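Local structure of peroxisomal catalase A (Saccharomyces cerevisiae, 1A4E) at residues 261-266 with 291-296; 191-196 with 256-261. The protein probably breaks down the hydrogen peroxide made by peroxisomal oxidases into water and oxygen, working as a heme-dependent homotetramer. One frame throughout, in Å; residues are numbered along the deposited sequence.

Contact 1 (261-266 with 291-296); sequences TVYIQT and FPLRRV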
loop_
_atom_site.group_PDB
_atom_site.type_symbol
_atom_site.label_atom_id
_atom_site.label_comp_id
_atom_site.label_asym_id
_atom_site.label_seq_id
_atom_site.Cartn_x
_atom_site.Cartn_y
_atom_site.Cartn_z
ATOM N N THR B 261 -33.758 -5.885 22.004
ATOM C CA THR B 261 -33.589 -5.821 23.448
ATOM C C THR B 261 -32.344 -6.639 23.774
ATOM O O THR B 261 -32.171 -7.756 23.295
ATOM C CB THR B 261 -34.821 -6.410 24.151
ATOM O OG1 THR B 261 -35.939 -5.654 23.720
ATOM C CG2 THR B 261 -34.745 -6.313 25.655
ATOM N N VAL B 262 -31.447 -6.063 24.574
ATOM C CA VAL B 262 -30.205 -6.699 24.971
ATOM C C VAL B 262 -30.361 -7.380 26.327
ATOM O O VAL B 262 -30.833 -6.792 27.297
ATOM C CB VAL B 262 -29.090 -5.621 25.020
ATOM C CG1 VAL B 262 -27.753 -6.257 25.361
ATOM C CG2 VAL B 262 -28.979 -4.934 23.673
ATOM N N TYR B 263 -29.946 -8.641 26.404
ATOM C CA TYR B 263 -29.987 -9.441 27.620
ATOM C C TYR B 263 -28.630 -10.084 27.826
ATOM O O TYR B 263 -27.837 -10.164 26.891
ATOM C CB TYR B 263 -30.967 -10.609 27.561
ATOM C CG TYR B 263 -32.418 -10.267 27.297
ATOM C CD1 TYR B 263 -32.890 -10.208 25.979
ATOM C CD2 TYR B 263 -33.279 -10.028 28.368
ATOM C CE1 TYR B 263 -34.228 -9.900 25.736
ATOM C CE2 TYR B 263 -34.619 -9.717 28.129
ATOM C CZ TYR B 263 -35.079 -9.651 26.812
ATOM O OH TYR B 263 -36.393 -9.321 26.576
ATOM N N ILE B 264 -28.342 -10.536 29.051
ATOM C CA ILE B 264 -27.134 -11.293 29.323
ATOM C C ILE B 264 -27.448 -12.511 30.191
ATOM O O ILE B 264 -28.457 -12.570 30.893
ATOM C CB ILE B 264 -26.041 -10.459 30.066
ATOM C CG1 ILE B 264 -26.565 -9.896 31.384
ATOM C CG2 ILE B 264 -25.542 -9.364 29.125
ATOM C CD1 ILE B 264 -25.470 -9.245 32.246
ATOM N N GLN B 265 -26.572 -13.515 30.098
ATOM C CA GLN B 265 -26.579 -14.676 30.970
ATOM C C GLN B 265 -25.290 -14.548 31.757
ATOM O O GLN B 265 -24.222 -14.333 31.181
ATOM C CB GLN B 265 -26.511 -15.979 30.215
ATOM C CG GLN B 265 -27.774 -16.386 29.499
ATOM C CD GLN B 265 -27.526 -17.634 28.672
ATOM O OE1 GLN B 265 -26.723 -17.591 27.746
ATOM N NE2 GLN B 265 -28.160 -18.774 28.965
ATOM N N THR B 266 -25.373 -14.611 33.085
ATOM C CA THR B 266 -24.183 -14.556 33.903
ATOM C C THR B 266 -23.940 -15.886 34.592
ATOM O O THR B 266 -24.823 -16.737 34.702
ATOM C CB THR B 266 -24.296 -13.437 34.944
ATOM O OG1 THR B 266 -25.492 -13.628 35.678
ATOM C CG2 THR B 266 -24.289 -12.081 34.285
ATOM N N PHE B 291 -29.590 -20.581 33.744
ATOM C CA PHE B 291 -28.941 -19.284 33.565
ATOM C C PHE B 291 -29.836 -18.399 32.714
ATOM O O PHE B 291 -29.675 -18.309 31.497
ATOM C CB PHE B 291 -27.571 -19.456 32.878
ATOM C CG PHE B 291 -26.655 -20.422 33.608
ATOM C CD1 PHE B 291 -26.043 -20.039 34.801
ATOM C CD2 PHE B 291 -26.474 -21.712 33.098
ATOM C CE1 PHE B 291 -25.250 -20.958 35.490
ATOM C CE2 PHE B 291 -25.681 -22.623 33.792
ATOM C CZ PHE B 291 -25.068 -22.246 34.991
ATOM N N PRO B 292 -30.827 -17.740 33.318
ATOM C CA PRO B 292 -31.879 -17.014 32.615
ATOM C C PRO B 292 -31.387 -15.724 31.957
ATOM O O PRO B 292 -30.297 -15.231 32.251
ATOM C CB PRO B 292 -32.922 -16.762 33.677
ATOM C CG PRO B 292 -32.460 -17.507 34.900
ATOM C CD PRO B 292 -30.956 -17.523 34.753
ATOM N N LEU B 293 -32.180 -15.149 31.050
ATOM C CA LEU B 293 -31.806 -13.901 30.409
ATOM C C LEU B 293 -32.165 -12.734 31.313
ATOM O O LEU B 293 -33.309 -12.578 31.719
ATOM C CB LEU B 293 -32.524 -13.748 29.067
ATOM C CG LEU B 293 -32.275 -14.794 27.984
ATOM C CD1 LEU B 293 -32.890 -14.323 26.680
ATOM C CD2 LEU B 293 -30.793 -15.002 27.786
ATOM N N ARG B 294 -31.145 -11.975 31.699
ATOM C CA ARG B 294 -31.322 -10.788 32.517
ATOM C C ARG B 294 -31.316 -9.587 31.580
ATOM O O ARG B 294 -30.441 -9.503 30.714
ATOM C CB ARG B 294 -30.179 -10.734 33.510
ATOM C CG ARG B 294 -30.220 -9.499 34.379
ATOM C CD ARG B 294 -29.146 -9.533 35.437
ATOM N NE ARG B 294 -29.157 -8.255 36.117
ATOM C CZ ARG B 294 -28.388 -8.023 37.169
ATOM N NH1 ARG B 294 -27.574 -8.944 37.666
ATOM N NH2 ARG B 294 -28.427 -6.828 37.744
ATOM N N ARG B 295 -32.253 -8.641 31.699
ATOM C CA ARG B 295 -32.322 -7.528 30.760
ATOM C C ARG B 295 -31.379 -6.368 31.061
ATOM O O ARG B 295 -31.147 -5.996 32.207
ATOM C CB ARG B 295 -33.774 -7.045 30.697
ATOM C CG ARG B 295 -34.070 -6.043 29.577
ATOM C CD ARG B 295 -35.550 -5.898 29.259
ATOM N NE ARG B 295 -36.360 -5.918 30.466
ATOM C CZ ARG B 295 -36.849 -4.821 31.030
ATOM N NH1 ARG B 295 -36.641 -3.609 30.528
ATOM N NH2 ARG B 295 -37.519 -4.947 32.162
ATOM N N VAL B 296 -30.801 -5.804 29.990
ATOM C CA VAL B 296 -29.846 -4.713 30.086
ATOM C C VAL B 296 -30.381 -3.431 29.461
ATOM O O VAL B 296 -30.441 -2.403 30.137
ATOM C CB VAL B 296 -28.525 -5.096 29.393
ATOM C CG1 VAL B 296 -27.499 -3.985 29.615
ATOM C CG2 VAL B 296 -27.989 -6.400 29.953
HETATM O O HOH W 1 -28.185 -15.327 34.054
#
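Tyr263 and Arg295 face each other as a non-hydrogen-bonded pair where the antiparallel strands 259-267 and 294-303 of the catalase beta-barrel run side by side. Next to them Ile264 and Arg294 form the hydrogen-bonded pair, N to O in both directions at 2.9 Å, and Val296 N adds a bond to Val262 O. The 291-293 end of the second segment is gripped by Gln265. Followed outward, Gln265 CB and CG pass beside Phe291 O, CG at 3.4 Å and also against Leu293 CD2, and CD stays near the same carbonyl oxygen. At the tip NE2 donates to Phe291 O at 3.0 Å. That bond lies in both the carbonyl plane and the amide plane, with an N-H...O angle of 158°. NE2 also bonds to Trp286 O and OE1 to His218, so the buried amide is held at both ends. On the other face of the sheet from Ile264, Leu293 CD1 sits over one face of the Tyr263 ring, while Arg295 CB lies 3.8 Å from Tyr263 CE2. Arg295 reaches along to Thr261, CD 3.7 Å from Thr261 CG2, because its CG stands opposite the backbone N (chi1 -170°); its guanidinium pairs with Asp70, and that of Arg294 with Asp74. Backbone bonds thus set the strand pairing, while a buried amide, likely fixed in its rotation, ties the incoming segment to the sheet.

Contact 2 (191-196 with 256-261); sequences NYRSMH and NYPSWT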
loop_
_atom_site.group_PDB
_atom_site.type_symbol
_atom_site.label_atom_id
_atom_site.label_comp_id
_atom_site.label_asym_id
_atom_site.label_seq_id
_atom_site.Cartn_x
_atom_site.Cartn_y
_atom_site.Cartn_z
ATOM N N ASN B 191 -34.832 -10.472 6.567
ATOM C CA ASN B 191 -34.103 -9.223 6.550
ATOM C C ASN B 191 -33.284 -9.083 7.831
ATOM O O ASN B 191 -33.349 -9.943 8.719
ATOM C CB ASN B 191 -35.075 -8.059 6.422
ATOM C CG ASN B 191 -36.194 -8.017 7.447
ATOM O OD1 ASN B 191 -35.983 -7.814 8.635
ATOM N ND2 ASN B 191 -37.424 -8.216 7.004
ATOM N N TYR B 192 -32.497 -8.003 7.951
ATOM C CA TYR B 192 -31.659 -7.752 9.120
ATOM C C TYR B 192 -32.406 -7.349 10.385
ATOM O O TYR B 192 -31.900 -7.499 11.499
ATOM C CB TYR B 192 -30.634 -6.668 8.786
ATOM C CG TYR B 192 -29.603 -7.100 7.752
ATOM C CD1 TYR B 192 -28.970 -8.340 7.883
ATOM C CD2 TYR B 192 -29.288 -6.258 6.677
ATOM C CE1 TYR B 192 -28.029 -8.747 6.945
ATOM C CE2 TYR B 192 -28.346 -6.666 5.732
ATOM C CZ TYR B 192 -27.726 -7.910 5.872
ATOM O OH TYR B 192 -26.798 -8.338 4.940
ATOM N N ARG B 193 -33.629 -6.841 10.207
ATOM C CA ARG B 193 -34.482 -6.441 11.319
ATOM C C ARG B 193 -35.176 -7.630 11.974
ATOM O O ARG B 193 -35.777 -7.501 13.034
ATOM C CB ARG B 193 -35.531 -5.473 10.810
ATOM C CG ARG B 193 -34.920 -4.204 10.246
ATOM C CD ARG B 193 -35.785 -3.590 9.164
ATOM N NE ARG B 193 -37.139 -3.360 9.618
ATOM C CZ ARG B 193 -38.201 -3.813 8.951
ATOM N NH1 ARG B 193 -38.096 -4.500 7.822
ATOM N NH2 ARG B 193 -39.401 -3.595 9.459
ATOM N N SER B 194 -35.081 -8.808 11.360
ATOM C CA SER B 194 -35.785 -9.985 11.826
ATOM C C SER B 194 -34.865 -11.101 12.302
ATOM O O SER B 194 -35.180 -12.280 12.133
ATOM C CB SER B 194 -36.670 -10.473 10.688
ATOM O OG SER B 194 -37.625 -9.500 10.293
ATOM N N MET B 195 -33.715 -10.738 12.894
ATOM C CA MET B 195 -32.752 -11.712 13.405
ATOM C C MET B 195 -32.133 -11.260 14.717
ATOM O O MET B 195 -32.186 -10.084 15.077
ATOM C CB MET B 195 -31.617 -11.957 12.397
ATOM C CG MET B 195 -30.897 -10.698 11.938
ATOM S SD MET B 195 -29.450 -11.011 10.898
ATOM C CE MET B 195 -28.341 -9.887 11.699
ATOM N N HIS B 196 -31.567 -12.213 15.454
ATOM C CA HIS B 196 -30.914 -11.917 16.722
ATOM C C HIS B 196 -29.415 -11.746 16.544
ATOM O O HIS B 196 -28.866 -12.119 15.517
ATOM C CB HIS B 196 -31.135 -13.049 17.724
ATOM C CG HIS B 196 -32.585 -13.314 18.071
ATOM N ND1 HIS B 196 -33.542 -12.415 18.242
ATOM C CD2 HIS B 196 -33.141 -14.552 18.273
ATOM C CE1 HIS B 196 -34.652 -13.044 18.542
ATOM N NE2 HIS B 196 -34.397 -14.330 18.556
ATOM N N ASN B 256 -39.918 3.634 10.512
ATOM C CA ASN B 256 -40.160 2.377 11.198
ATOM C C ASN B 256 -38.822 1.764 11.630
ATOM O O ASN B 256 -38.288 0.803 11.073
ATOM C CB ASN B 256 -40.951 1.503 10.225
ATOM C CG ASN B 256 -41.169 0.078 10.698
ATOM O OD1 ASN B 256 -40.901 -0.857 9.945
ATOM N ND2 ASN B 256 -41.615 -0.143 11.937
ATOM N N TYR B 257 -38.299 2.384 12.689
ATOM C CA TYR B 257 -36.995 2.069 13.248
ATOM C C TYR B 257 -36.909 0.697 13.892
ATOM O O TYR B 257 -37.743 0.378 14.744
ATOM C CB TYR B 257 -36.631 3.126 14.283
ATOM C CG TYR B 257 -36.684 4.546 13.745
ATOM C CD1 TYR B 257 -36.240 4.837 12.448
ATOM C CD2 TYR B 257 -37.180 5.556 14.567
ATOM C CE1 TYR B 257 -36.291 6.145 11.975
ATOM C CE2 TYR B 257 -37.232 6.865 14.095
ATOM C CZ TYR B 257 -36.788 7.147 12.802
ATOM O OH TYR B 257 -36.822 8.445 12.338
ATOM N N PRO B 258 -35.952 -0.162 13.522
ATOM C CA PRO B 258 -35.789 -1.475 14.134
ATOM C C PRO B 258 -35.148 -1.409 15.508
ATOM O O PRO B 258 -34.223 -0.628 15.735
ATOM C CB PRO B 258 -34.977 -2.242 13.119
ATOM C CG PRO B 258 -34.110 -1.179 12.495
ATOM C CD PRO B 258 -35.093 -0.026 12.350
ATOM N N SER B 259 -35.664 -2.184 16.454
ATOM C CA SER B 259 -35.038 -2.237 17.759
ATOM C C SER B 259 -34.829 -3.669 18.219
ATOM O O SER B 259 -35.431 -4.624 17.732
ATOM C CB SER B 259 -35.882 -1.466 18.776
ATOM O OG SER B 259 -37.220 -1.931 18.806
ATOM N N TRP B 260 -33.882 -3.801 19.134
ATOM C CA TRP B 260 -33.496 -5.073 19.705
ATOM C C TRP B 260 -33.400 -4.874 21.209
ATOM O O TRP B 260 -33.055 -3.788 21.676
ATOM C CB TRP B 260 -32.130 -5.510 19.173
ATOM C CG TRP B 260 -32.068 -5.948 17.711
ATOM C CD1 TRP B 260 -32.071 -7.281 17.391
ATOM C CD2 TRP B 260 -32.022 -5.143 16.593
ATOM N NE1 TRP B 260 -32.044 -7.338 16.083
ATOM C CE2 TRP B 260 -32.012 -6.102 15.568
ATOM C CE3 TRP B 260 -31.991 -3.782 16.278
ATOM C CZ2 TRP B 260 -31.978 -5.728 14.227
ATOM C CZ3 TRP B 260 -31.951 -3.405 14.936
ATOM C CH2 TRP B 260 -31.948 -4.368 13.922
ATOM N N THR B 261 -33.758 -5.885 22.004
ATOM C CA THR B 261 -33.589 -5.821 23.448
ATOM C C THR B 261 -32.344 -6.639 23.774
ATOM O O THR B 261 -32.171 -7.756 23.295
ATOM C CB THR B 261 -34.821 -6.410 24.151
ATOM O OG1 THR B 261 -35.939 -5.654 23.720
ATOM C CG2 THR B 261 -34.745 -6.313 25.655
HETATM O O HOH W 2 -38.559 -1.939 11.953
#
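A tryptophan side chain anchored to loop backbone makes this buried contact, in which the start of strand 259-267 meets the loop between helix 176-182 and strand 197-198, near the heme pocket. Trp260 NE1 donates to Met195 O at 2.9 Å, the N-H...O angle 161°; the oxygen lies in the indole plane, and NE1 approaches it almost straight along the C=O bond. Farther round the same ring edge, Trp260 CZ2 comes within 3.3 Å of Tyr192 O, also in plane. Arg193 runs across Pro258, its CG 3.5 Å from Pro258 CB. A bend at chi3 (54°) turns the guanidinium so that NE donates to a water at 3.1 Å, which in turn donates to Asn256 O; NH1 forms a salt bridge with Asp247 of helix 243-253. Phe113 meets the indole edge-to-face. Replacing Trp260 with a leucine would probably leave Met195 O without its indole donor and open a gap beside Tyr192 and Arg193. The indole bond thus probably steadies the backbone of a loop whose Met195 side chain lies about 8 Å from that of the active-site residue Asn129, while the charge of Arg193 is probably balanced by Asp247.

How the contacts relate
From the N terminus, the chain first passes through 191-196, then makes strands 197-198, 203-206 and 212-221 and helices 230-239 and 243-253 before 256-261 returns to close contact 2. Strand 259-267 carries straight on into contact 1, which closes a shorter excursion containing helix 269-274 when 291-296 comes back alongside. The two loops therefore follow in series, neither nested nor crossed, and the segments overlap at Thr261. With centres about 18 Å apart, they use successive parts of one strand: contact 2 ties its beginning to a loop near the heme pocket, and contact 1 pairs it with strand 294-303, its neighbour in the sheet.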